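Local coordinates for metalloregulator ScaR (Streptococcus gordonii, PDB 3HRS), which acts as a manganese-activated transcriptional repressor of the DtxR/MntR family, a homodimer that probably binds DNA when transition-metal ions occupy it, at residues L8-E13 against A27-V32; V83-Y88 against D113-Y118; L141-A146 against Y190-D195; A155-N160 against L172-T177. All coordinates share one frame; numbering follows the deposited sequence.

Overall arrangement
Contact 1 joins the first two helices of the N-terminal DNA-binding domain, contact 2 joins the ends of helices 62-84 and 106-115 in the metal-binding and dimerisation domain, and contacts 3 and 4 lie in the C-terminal FeoA domain. Contacts 1 and 2 stand on opposite sides of the chain's centre, their own centres about 29 Å apart. Contacts 3 and 4 share the five-stranded sheet, with centres about 11 Å apart, and meet through Val194 and Leu172. Contact 4 carries Asp159, which with Glu79, Cys122 and His124 binds zinc in another structure of this protein; contact 2 lies near the same residues, the Leu116 side chain about 8 Å from those of Glu79 and Cys122.

Contact 1: residues L8-E13 against A27-V32; sequences LKCLYE and AQLMQV
Cys10 and Leu29 mark the closest backbone approach of the two segments, their CA atoms 7.3 Å apart. Residues 8-13 are helical throughout, held by bonds such as Tyr12 N to Leu8 O and Glu13 N to Lys9 O. In 27-32 the helix runs only as far as Met30. Gln31 then takes positive phi as the C-prime residue of a Schellman motif, in which Val32 N returns to Ala27 O (3.2 Å) and Gln31 N makes a weak bond to Gln28 O. The two side chains that receive Cys10 thus come from the last residues before the chain turns out of the helix. Cys10 points its thiol across the gap, SG anti to the backbone N (chi1 166°), and enters the notch between Leu29 and Met30. SG touches one branch of Leu29, CD2, at 3.5 Å, and on its other flank has the Met30 thioether, with SD 3.8 Å from SG. Leu29 CB also lies 3.8 Å from Cys10 SG.

These helices, 4-13 and 23-30, belong to the winged helix-turn-helix domain of the DtxR family; helix 34-46 follows as the probable recognition helix, and strands 50-53 and 57-60 form the wing. On other sides of helix 4-13, Leu11 packs on Met41 and Leu44 of helix 34-46, while Leu8 meets Leu67 of helix 62-84. Met30 sets out beside the main interface, but bends at chi2 (-65°), which brings its sulfur back to Cys10, SD lying 3.6 Å from CB. Sulfur rather than the terminal methyl makes this touch, and Met30 also packs on Tyr7.

Contact 2: residues V83-Y88 against D113-Y118; sequences VHHLGY and DQLLDY
The imidazole of His85 lies against Leu116, whose CD2 methyl sits over one ring face in a CH-pi contact, 3.8 Å from the ring centroid and 25° off its normal. The methyl is displaced toward the rim, so its nearest ring atom is NE2, 3.5 Å from CD2. At the ring edge, in the ring plane, a water molecule stands 2.9 Å from NE2 and donates to the carbonyl O of Leu115 at 2.8 Å. One ring therefore has both an apolar partner on its face and a water-mediated polar link at its edge. Leu115 itself comes near only obliquely, its CG 4.3 Å from His85 CE1.

The first torsion of His85 (chi1 -78°) sets CG anti to the carbonyl carbon and sends the ring toward the 113-118 segment. Leu116 starts off to one side, yet its CD2 branch swings in over the ring. Behind it, helix 106-115 ends in a Schellman motif, with Asp117 at positive phi, Tyr118 N bonded to Asp113 O and Asp117 N to Gln114 O. The contact thus bridges the C-terminal ends of helices 62-84 and 106-115 in the metal-binding and dimerisation domain: the His85 ring meets that of Phe81, Leu116 packs on Val80, and, as part of the dimer contact, Leu115 of the second subunit packs on His85 while Leu115 here rests on Phe81 of that subunit.

Contact 3: residues L141-A146 against Y190-D195; sequences LTLEEA and YSLEVD
A type I beta turn, Leu143 to Ala146, closes over the face of the SH3-like sheet in the FeoA domain, where strand 189-194 presents Tyr190 and Leu192. Ala146 N bonds to Leu143 O at 3.0 Å to pin the turn. Leu143 carries the apolar part: with CG anti to the backbone N (chi1 -176°) its CD2 branch reaches the strand and meets Leu192 CD1 tip to tip at 3.8 Å. The same methyl lies 4.2 Å from Tyr190 CB, so it sits over two residues that project from one side of the strand. Leu201 of the adjoining strand and Ala206 of helix 203-206 pack on Leu143 too, completing a buried apolar cluster.

Tyr190 crosses Glu144 at a slant, its outer ring atoms against that residue's backbone and CB; CE1 is 3.6 Å from Glu144 CA. The ring also meets that of Tyr183 edge-to-face. The Glu144 chain runs on extended beyond CG, its carboxylate plane turned 75° from the tyrosine ring. Its OE2 stays 3.8 Å from Tyr190 OH and takes its hydrogen bond from Gln203 NE2.

Contact 4: residues A155-N160 against L172-T177; sequences ARVHDN and LQVGKT. With SO4 (sulfate ion), chain C.
The His158 ring meets a sulfate ion at its edge, near the ring plane: ND1 donates to O3 at 2.7 Å, with a somewhat bent N-H...O angle of 137°. The backbone N of Asp159 bonds to the same oxygen along a straighter line, Asp159 N to O3 being 2.8 Å at 164°. Arg156 brings its guanidinium to the ion obliquely, and NH1 makes a weak bond to O1 at 3.3 Å. A bend at chi3 (78°) turns the arginine tip toward the ion. Tyr210 is the common neighbour: it makes a cation-pi contact with Arg156, its ring meets that of His158, and its OH is hydrogen-bonded to His158 NE2, while Arg76 NH2 from helix 62-84 adds a further bond to the ion.

Ala155 and Arg156 both face Tyr210 in a classic beta bulge on strand 150-157, within the SH3-like sheet of the FeoA domain. Asp159, just beyond the strand, is a zinc ligand in another structure of this protein; here no metal is bound, and its OD2 is hydrogen-bonded to His75. The ion, probably from the crystallisation liquor, lies beside this site. Against the strand packs the 172-177 loop, through Val174: one methyl, CG1, sits by Ala155 O, and the other, CG2, is 4.1 Å from Val157 CG1.

Contact 1: residues L8-E13 against A27-V32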
# COMPACT_ATOMS: atom_id res chain seq x y z
N LEU A 8 -8.55 5.49 -19.70
CA LEU A 8 -9.71 6.32 -19.37
C LEU A 8 -9.24 7.63 -18.78
O LEU A 8 -9.84 8.67 -19.06
CB LEU A 8 -10.65 5.65 -18.37
CG LEU A 8 -11.95 5.03 -18.90
CD1 LEU A 8 -12.94 4.99 -17.76
CD2 LEU A 8 -12.52 5.82 -20.08
N LYS A 9 -8.20 7.59 -17.95
CA LYS A 9 -7.67 8.83 -17.39
C LYS A 9 -7.27 9.71 -18.57
O LYS A 9 -7.79 10.82 -18.73
CB LYS A 9 -6.47 8.57 -16.49
CG LYS A 9 -6.32 9.57 -15.35
CD LYS A 9 -5.46 10.77 -15.73
CE LYS A 9 -3.98 10.51 -15.45
NZ LYS A 9 -3.58 10.67 -14.01
N CYS A 10 -6.38 9.18 -19.41
CA CYS A 10 -5.93 9.88 -20.61
C CYS A 10 -7.11 10.49 -21.40
O CYS A 10 -7.28 11.70 -21.45
CB CYS A 10 -5.12 8.92 -21.49
SG CYS A 10 -4.84 9.50 -23.18
N LEU A 11 -7.92 9.64 -21.99
CA LEU A 11 -9.09 10.08 -22.72
C LEU A 11 -9.87 11.13 -21.97
O LEU A 11 -10.47 12.02 -22.57
CB LEU A 11 -10.01 8.88 -22.96
CG LEU A 11 -9.35 7.92 -23.93
CD1 LEU A 11 -9.92 6.54 -23.75
CD2 LEU A 11 -9.61 8.45 -25.32
N TYR A 12 -9.92 10.99 -20.65
CA TYR A 12 -10.73 11.88 -19.85
C TYR A 12 -10.16 13.27 -19.93
O TYR A 12 -10.87 14.21 -20.28
CB TYR A 12 -10.75 11.42 -18.40
CG TYR A 12 -11.42 12.41 -17.50
CD1 TYR A 12 -10.67 13.22 -16.62
CD2 TYR A 12 -12.80 12.57 -17.53
CE1 TYR A 12 -11.29 14.13 -15.80
CE2 TYR A 12 -13.43 13.49 -16.71
CZ TYR A 12 -12.68 14.27 -15.85
OH TYR A 12 -13.34 15.17 -15.05
N GLU A 13 -8.87 13.40 -19.61
CA GLU A 13 -8.20 14.68 -19.70
C GLU A 13 -8.04 15.12 -21.15
O GLU A 13 -7.97 16.32 -21.44
CB GLU A 13 -6.84 14.68 -18.96
CG GLU A 13 -5.95 13.47 -19.20
CD GLU A 13 -4.91 13.30 -18.08
OE1 GLU A 13 -5.10 13.92 -17.00
OE2 GLU A 13 -3.92 12.56 -18.28
N ALA A 27 -2.47 7.21 -29.20
CA ALA A 27 -1.24 6.46 -29.35
C ALA A 27 -0.07 7.31 -28.86
O ALA A 27 0.88 6.79 -28.26
CB ALA A 27 -1.03 6.06 -30.79
N GLN A 28 -0.16 8.61 -29.11
CA GLN A 28 0.88 9.54 -28.71
C GLN A 28 0.98 9.68 -27.20
O GLN A 28 2.05 9.50 -26.62
CB GLN A 28 0.61 10.92 -29.31
CG GLN A 28 1.20 11.14 -30.68
CD GLN A 28 0.97 12.55 -31.19
OE1 GLN A 28 0.16 13.30 -30.63
NE2 GLN A 28 1.67 12.92 -32.25
N LEU A 29 -0.15 9.99 -26.57
CA LEU A 29 -0.16 10.24 -25.13
C LEU A 29 0.22 8.99 -24.35
O LEU A 29 0.87 9.08 -23.31
CB LEU A 29 -1.54 10.74 -24.67
CG LEU A 29 -1.88 12.23 -24.74
CD1 LEU A 29 -1.88 12.74 -26.17
CD2 LEU A 29 -3.23 12.49 -24.06
N MET A 30 -0.20 7.83 -24.86
CA MET A 30 -0.02 6.57 -24.14
C MET A 30 1.30 5.90 -24.48
O MET A 30 1.74 4.98 -23.79
CB MET A 30 -1.17 5.63 -24.47
CG MET A 30 -2.55 6.18 -24.15
SD MET A 30 -2.73 6.43 -22.39
CE MET A 30 -2.28 4.80 -21.81
N GLN A 31 1.93 6.36 -25.56
CA GLN A 31 3.14 5.74 -26.10
C GLN A 31 2.91 4.26 -26.36
O GLN A 31 3.58 3.40 -25.78
CB GLN A 31 4.32 5.93 -25.14
CG GLN A 31 5.68 6.01 -25.84
CD GLN A 31 6.02 7.42 -26.30
OE1 GLN A 31 5.30 8.38 -26.00
NE2 GLN A 31 7.12 7.55 -27.04
N VAL A 32 1.94 3.96 -27.23
CA VAL A 32 1.64 2.57 -27.58
C VAL A 32 1.46 2.32 -29.08
O VAL A 32 1.39 3.25 -29.89
CB VAL A 32 0.41 2.01 -26.82
CG1 VAL A 32 0.76 1.67 -25.38
CG2 VAL A 32 -0.75 2.98 -26.88

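Contact 2: residues V83-Y88 against D113-Y118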
# COMPACT_ATOMS: atom_id res chain seq x y z
N VAL A 83 2.40 12.19 1.23
CA VAL A 83 3.12 13.41 1.57
C VAL A 83 2.82 13.90 2.97
O VAL A 83 3.75 14.23 3.71
CB VAL A 83 3.02 14.52 0.49
CG1 VAL A 83 2.03 14.16 -0.58
CG2 VAL A 83 2.69 15.87 1.13
N HIS A 84 1.56 13.92 3.38
CA HIS A 84 1.24 14.35 4.75
C HIS A 84 1.58 13.39 5.90
O HIS A 84 1.92 13.81 7.01
CB HIS A 84 -0.21 14.74 4.84
CG HIS A 84 -0.51 16.02 4.14
ND1 HIS A 84 -1.68 16.72 4.33
CD2 HIS A 84 0.22 16.73 3.25
CE1 HIS A 84 -1.66 17.82 3.59
NE2 HIS A 84 -0.52 17.85 2.92
N HIS A 85 1.47 12.10 5.66
CA HIS A 85 1.65 11.18 6.77
C HIS A 85 3.06 10.67 6.76
O HIS A 85 3.68 10.60 7.81
CB HIS A 85 0.63 10.03 6.74
CG HIS A 85 -0.72 10.43 7.23
ND1 HIS A 85 -1.48 9.64 8.08
CD2 HIS A 85 -1.44 11.56 7.03
CE1 HIS A 85 -2.61 10.25 8.36
NE2 HIS A 85 -2.62 11.42 7.74
N LEU A 86 3.59 10.36 5.58
CA LEU A 86 4.91 9.73 5.48
C LEU A 86 6.03 10.68 5.05
O LEU A 86 7.16 10.26 4.86
CB LEU A 86 4.86 8.53 4.55
CG LEU A 86 3.75 7.51 4.89
CD1 LEU A 86 3.95 6.22 4.09
CD2 LEU A 86 3.73 7.21 6.39
N GLY A 87 5.70 11.96 4.89
CA GLY A 87 6.64 12.96 4.41
C GLY A 87 7.34 12.69 3.08
O GLY A 87 8.48 13.11 2.89
N TYR A 88 6.67 12.01 2.16
CA TYR A 88 7.23 11.77 0.83
C TYR A 88 7.60 13.04 0.07
O TYR A 88 6.94 14.08 0.19
CB TYR A 88 6.27 10.91 -0.02
CG TYR A 88 6.48 9.40 0.12
CD1 TYR A 88 6.32 8.78 1.34
CD2 TYR A 88 6.84 8.62 -0.95
CE1 TYR A 88 6.52 7.44 1.48
CE2 TYR A 88 7.04 7.28 -0.82
CZ TYR A 88 6.88 6.69 0.40
OH TYR A 88 7.07 5.33 0.53
N ASP A 113 -9.42 7.03 3.27
CA ASP A 113 -10.15 8.29 3.20
C ASP A 113 -10.54 8.71 4.59
O ASP A 113 -10.36 9.85 4.98
CB ASP A 113 -11.41 8.11 2.35
CG ASP A 113 -12.07 9.43 1.97
OD1 ASP A 113 -11.40 10.48 1.94
OD2 ASP A 113 -13.28 9.40 1.68
N GLN A 114 -11.08 7.77 5.34
CA GLN A 114 -11.50 8.02 6.70
C GLN A 114 -10.30 8.41 7.56
O GLN A 114 -10.38 9.34 8.38
CB GLN A 114 -12.17 6.79 7.28
CG GLN A 114 -12.75 7.07 8.63
CD GLN A 114 -13.59 5.93 9.17
OE1 GLN A 114 -13.39 4.77 8.81
NE2 GLN A 114 -14.54 6.27 10.03
N LEU A 115 -9.20 7.68 7.40
CA LEU A 115 -8.00 7.95 8.19
C LEU A 115 -7.52 9.39 7.98
O LEU A 115 -7.08 10.05 8.92
CB LEU A 115 -6.89 7.01 7.77
CG LEU A 115 -5.64 7.27 8.57
CD1 LEU A 115 -6.02 7.17 10.02
CD2 LEU A 115 -4.52 6.27 8.19
N LEU A 116 -7.61 9.85 6.73
CA LEU A 116 -7.16 11.17 6.35
C LEU A 116 -8.19 12.23 6.70
O LEU A 116 -7.97 13.42 6.48
CB LEU A 116 -6.86 11.22 4.85
CG LEU A 116 -5.83 10.25 4.27
CD1 LEU A 116 -5.55 10.65 2.84
CD2 LEU A 116 -4.53 10.22 5.06
N ASP A 117 -9.32 11.80 7.26
CA ASP A 117 -10.38 12.71 7.67
C ASP A 117 -11.02 13.43 6.50
O ASP A 117 -11.30 14.63 6.58
CB ASP A 117 -9.87 13.73 8.69
CG ASP A 117 -11.00 14.39 9.49
OD1 ASP A 117 -12.17 13.92 9.40
OD2 ASP A 117 -10.71 15.38 10.20
N TYR A 118 -11.25 12.69 5.42
CA TYR A 118 -12.04 13.15 4.28
C TYR A 118 -11.56 14.46 3.65
O TYR A 118 -12.29 15.45 3.63
CB TYR A 118 -13.52 13.24 4.64
CG TYR A 118 -14.00 11.99 5.32
CD1 TYR A 118 -14.11 11.93 6.70
CD2 TYR A 118 -14.32 10.85 4.58
CE1 TYR A 118 -14.54 10.80 7.34
CE2 TYR A 118 -14.76 9.69 5.22
CZ TYR A 118 -14.86 9.68 6.60
OH TYR A 118 -15.27 8.54 7.29
O HOH W 1 -5.24 12.20 8.72

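Contact 3: residues L141-A146 against Y190-D195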
# COMPACT_ATOMS: atom_id res chain seq x y z
N LEU A 141 -9.99 27.36 -13.84
CA LEU A 141 -9.41 28.49 -14.57
C LEU A 141 -7.89 28.40 -14.75
O LEU A 141 -7.11 28.56 -13.81
CB LEU A 141 -9.82 29.81 -13.91
CG LEU A 141 -9.51 31.15 -14.61
CD1 LEU A 141 -8.29 31.86 -14.00
CD2 LEU A 141 -9.35 31.00 -16.11
N THR A 142 -7.48 28.14 -15.99
CA THR A 142 -6.06 27.95 -16.33
C THR A 142 -5.37 29.29 -16.59
O THR A 142 -6.03 30.29 -16.87
CB THR A 142 -5.88 26.98 -17.53
OG1 THR A 142 -4.50 26.67 -17.71
CG2 THR A 142 -6.40 27.59 -18.81
N LEU A 143 -4.05 29.33 -16.47
CA LEU A 143 -3.34 30.58 -16.64
C LEU A 143 -3.57 31.12 -18.05
O LEU A 143 -3.88 32.31 -18.23
CB LEU A 143 -1.84 30.42 -16.38
CG LEU A 143 -1.00 31.72 -16.45
CD1 LEU A 143 -1.50 32.73 -15.42
CD2 LEU A 143 0.52 31.48 -16.29
N GLU A 144 -3.45 30.26 -19.05
CA GLU A 144 -3.58 30.72 -20.42
C GLU A 144 -4.96 31.33 -20.70
O GLU A 144 -5.06 32.32 -21.43
CB GLU A 144 -3.27 29.61 -21.43
CG GLU A 144 -4.48 28.85 -21.93
CD GLU A 144 -4.18 28.10 -23.22
OE1 GLU A 144 -4.50 26.90 -23.30
OE2 GLU A 144 -3.60 28.72 -24.13
N GLU A 145 -6.01 30.76 -20.11
CA GLU A 145 -7.33 31.33 -20.31
C GLU A 145 -7.71 32.29 -19.17
O GLU A 145 -8.86 32.37 -18.76
CB GLU A 145 -8.39 30.24 -20.54
CG GLU A 145 -8.79 29.42 -19.32
CD GLU A 145 -9.36 28.05 -19.69
OE1 GLU A 145 -9.40 27.16 -18.81
OE2 GLU A 145 -9.75 27.86 -20.86
N ALA A 146 -6.71 33.03 -18.69
CA ALA A 146 -6.94 34.02 -17.65
C ALA A 146 -7.03 35.42 -18.26
O ALA A 146 -6.06 35.91 -18.85
CB ALA A 146 -5.83 33.97 -16.61
N TYR A 190 3.94 34.25 -21.17
CA TYR A 190 3.18 34.74 -20.05
C TYR A 190 4.15 35.27 -19.01
O TYR A 190 5.14 34.63 -18.68
CB TYR A 190 2.30 33.62 -19.47
CG TYR A 190 1.23 33.15 -20.44
CD1 TYR A 190 -0.09 33.58 -20.31
CD2 TYR A 190 1.55 32.30 -21.48
CE1 TYR A 190 -1.07 33.15 -21.20
CE2 TYR A 190 0.58 31.86 -22.37
CZ TYR A 190 -0.72 32.29 -22.23
OH TYR A 190 -1.68 31.86 -23.12
N SER A 191 3.86 36.46 -18.50
CA SER A 191 4.72 37.10 -17.52
C SER A 191 4.14 36.96 -16.12
O SER A 191 2.97 37.25 -15.88
CB SER A 191 4.91 38.57 -17.88
OG SER A 191 5.15 38.73 -19.28
N LEU A 192 4.96 36.49 -15.19
CA LEU A 192 4.51 36.33 -13.82
C LEU A 192 5.48 36.98 -12.84
O LEU A 192 6.67 37.08 -13.11
CB LEU A 192 4.34 34.84 -13.46
CG LEU A 192 3.18 34.12 -14.15
CD1 LEU A 192 3.21 32.62 -13.89
CD2 LEU A 192 1.85 34.71 -13.74
N GLU A 193 4.94 37.39 -11.70
CA GLU A 193 5.73 37.97 -10.62
C GLU A 193 5.65 37.08 -9.38
O GLU A 193 4.77 37.25 -8.52
CB GLU A 193 5.22 39.37 -10.30
CG GLU A 193 6.16 40.22 -9.47
CD GLU A 193 7.24 40.85 -10.31
OE1 GLU A 193 7.96 41.73 -9.78
OE2 GLU A 193 7.36 40.48 -11.50
N VAL A 194 6.56 36.12 -9.30
CA VAL A 194 6.58 35.16 -8.20
C VAL A 194 7.71 35.46 -7.24
O VAL A 194 8.88 35.17 -7.52
CB VAL A 194 6.71 33.71 -8.71
CG1 VAL A 194 7.86 33.58 -9.70
CG2 VAL A 194 6.89 32.75 -7.55
N ASP A 195 7.37 36.03 -6.09
CA ASP A 195 8.37 36.45 -5.12
C ASP A 195 9.12 37.66 -5.65
O ASP A 195 10.35 37.72 -5.61
CB ASP A 195 9.35 35.31 -4.81
CG ASP A 195 8.75 34.25 -3.89
OD1 ASP A 195 8.08 34.63 -2.90
OD2 ASP A 195 8.97 33.05 -4.16

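Contact 4: residues A155-N160 against L172-T177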
# COMPACT_ATOMS: atom_id res chain seq x y z
N ALA A 155 -3.71 28.01 -7.60
CA ALA A 155 -4.60 27.09 -6.90
C ALA A 155 -4.38 25.61 -7.19
O ALA A 155 -4.47 24.80 -6.28
CB ALA A 155 -6.04 27.47 -7.11
N ARG A 156 -4.10 25.26 -8.44
CA ARG A 156 -3.78 23.87 -8.76
C ARG A 156 -2.70 23.76 -9.83
O ARG A 156 -2.45 24.69 -10.57
CB ARG A 156 -5.04 23.09 -9.17
CG ARG A 156 -4.77 21.79 -9.89
CD ARG A 156 -6.04 20.94 -10.07
NE ARG A 156 -6.90 21.39 -11.16
CZ ARG A 156 -7.30 20.61 -12.16
NH1 ARG A 156 -6.89 19.35 -12.24
NH2 ARG A 156 -8.10 21.10 -13.10
N VAL A 157 -2.03 22.62 -9.88
CA VAL A 157 -1.06 22.33 -10.92
C VAL A 157 -1.29 20.88 -11.28
O VAL A 157 -1.76 20.11 -10.45
CB VAL A 157 0.38 22.49 -10.43
CG1 VAL A 157 0.56 23.79 -9.71
CG2 VAL A 157 0.75 21.34 -9.52
N HIS A 158 -0.98 20.50 -12.50
CA HIS A 158 -1.15 19.12 -12.90
C HIS A 158 -0.09 18.29 -12.22
O HIS A 158 0.99 18.77 -11.96
CB HIS A 158 -1.09 18.97 -14.43
CG HIS A 158 -2.43 19.09 -15.09
ND1 HIS A 158 -3.28 18.02 -15.26
CD2 HIS A 158 -3.08 20.17 -15.60
CE1 HIS A 158 -4.39 18.43 -15.85
NE2 HIS A 158 -4.29 19.73 -16.06
N ASP A 159 -0.40 17.03 -11.96
CA ASP A 159 0.47 16.16 -11.17
C ASP A 159 1.83 15.85 -11.82
O ASP A 159 2.79 15.56 -11.12
CB ASP A 159 -0.27 14.85 -10.86
CG ASP A 159 -0.23 14.53 -9.39
OD1 ASP A 159 0.67 15.07 -8.72
OD2 ASP A 159 -1.10 13.78 -8.91
N ASN A 160 1.89 15.90 -13.14
CA ASN A 160 3.11 15.68 -13.93
C ASN A 160 4.50 15.92 -13.24
O ASN A 160 4.86 17.05 -12.86
CB ASN A 160 2.99 16.48 -15.23
CG ASN A 160 4.07 16.13 -16.23
OD1 ASN A 160 4.66 15.05 -16.17
ND2 ASN A 160 4.33 17.05 -17.16
N LEU A 172 7.53 27.87 -7.93
CA LEU A 172 6.10 28.00 -8.13
C LEU A 172 5.45 26.88 -7.37
O LEU A 172 5.81 25.72 -7.55
CB LEU A 172 5.75 27.94 -9.61
CG LEU A 172 5.82 29.32 -10.24
CD1 LEU A 172 5.96 29.21 -11.73
CD2 LEU A 172 4.58 30.12 -9.85
N GLN A 173 4.51 27.22 -6.52
CA GLN A 173 4.00 26.27 -5.54
C GLN A 173 2.54 26.54 -5.27
O GLN A 173 2.09 27.68 -5.20
CB GLN A 173 4.81 26.36 -4.24
CG GLN A 173 4.43 25.35 -3.16
CD GLN A 173 5.12 25.61 -1.81
OE1 GLN A 173 6.19 26.23 -1.76
NE2 GLN A 173 4.49 25.16 -0.72
N VAL A 174 1.78 25.47 -5.13
CA VAL A 174 0.37 25.63 -4.88
C VAL A 174 0.23 26.41 -3.59
O VAL A 174 0.69 25.97 -2.54
CB VAL A 174 -0.32 24.28 -4.70
CG1 VAL A 174 -1.80 24.44 -4.93
CG2 VAL A 174 0.28 23.25 -5.64
N GLY A 175 -0.40 27.58 -3.68
CA GLY A 175 -0.62 28.40 -2.51
C GLY A 175 -0.01 29.78 -2.62
O GLY A 175 -0.64 30.76 -2.22
N LYS A 176 1.20 29.88 -3.17
CA LYS A 176 1.85 31.18 -3.33
C LYS A 176 0.99 32.12 -4.15
O LYS A 176 0.10 31.70 -4.88
CB LYS A 176 3.24 31.06 -3.96
CG LYS A 176 4.34 30.75 -2.95
CD LYS A 176 5.61 30.27 -3.63
CE LYS A 176 6.27 29.18 -2.78
NZ LYS A 176 7.34 28.46 -3.52
N THR A 177 1.27 33.41 -4.02
CA THR A 177 0.52 34.42 -4.74
C THR A 177 1.30 34.79 -6.00
O THR A 177 2.52 34.68 -6.06
CB THR A 177 0.25 35.67 -3.88
OG1 THR A 177 0.14 35.29 -2.50
CG2 THR A 177 -1.04 36.36 -4.34
S SO4 C . -3.93 16.25 -12.66
O1 SO4 C . -4.11 17.58 -12.05
O2 SO4 C . -5.03 16.03 -13.59
O3 SO4 C . -2.66 16.17 -13.40
O4 SO4 C . -3.95 15.23 -11.60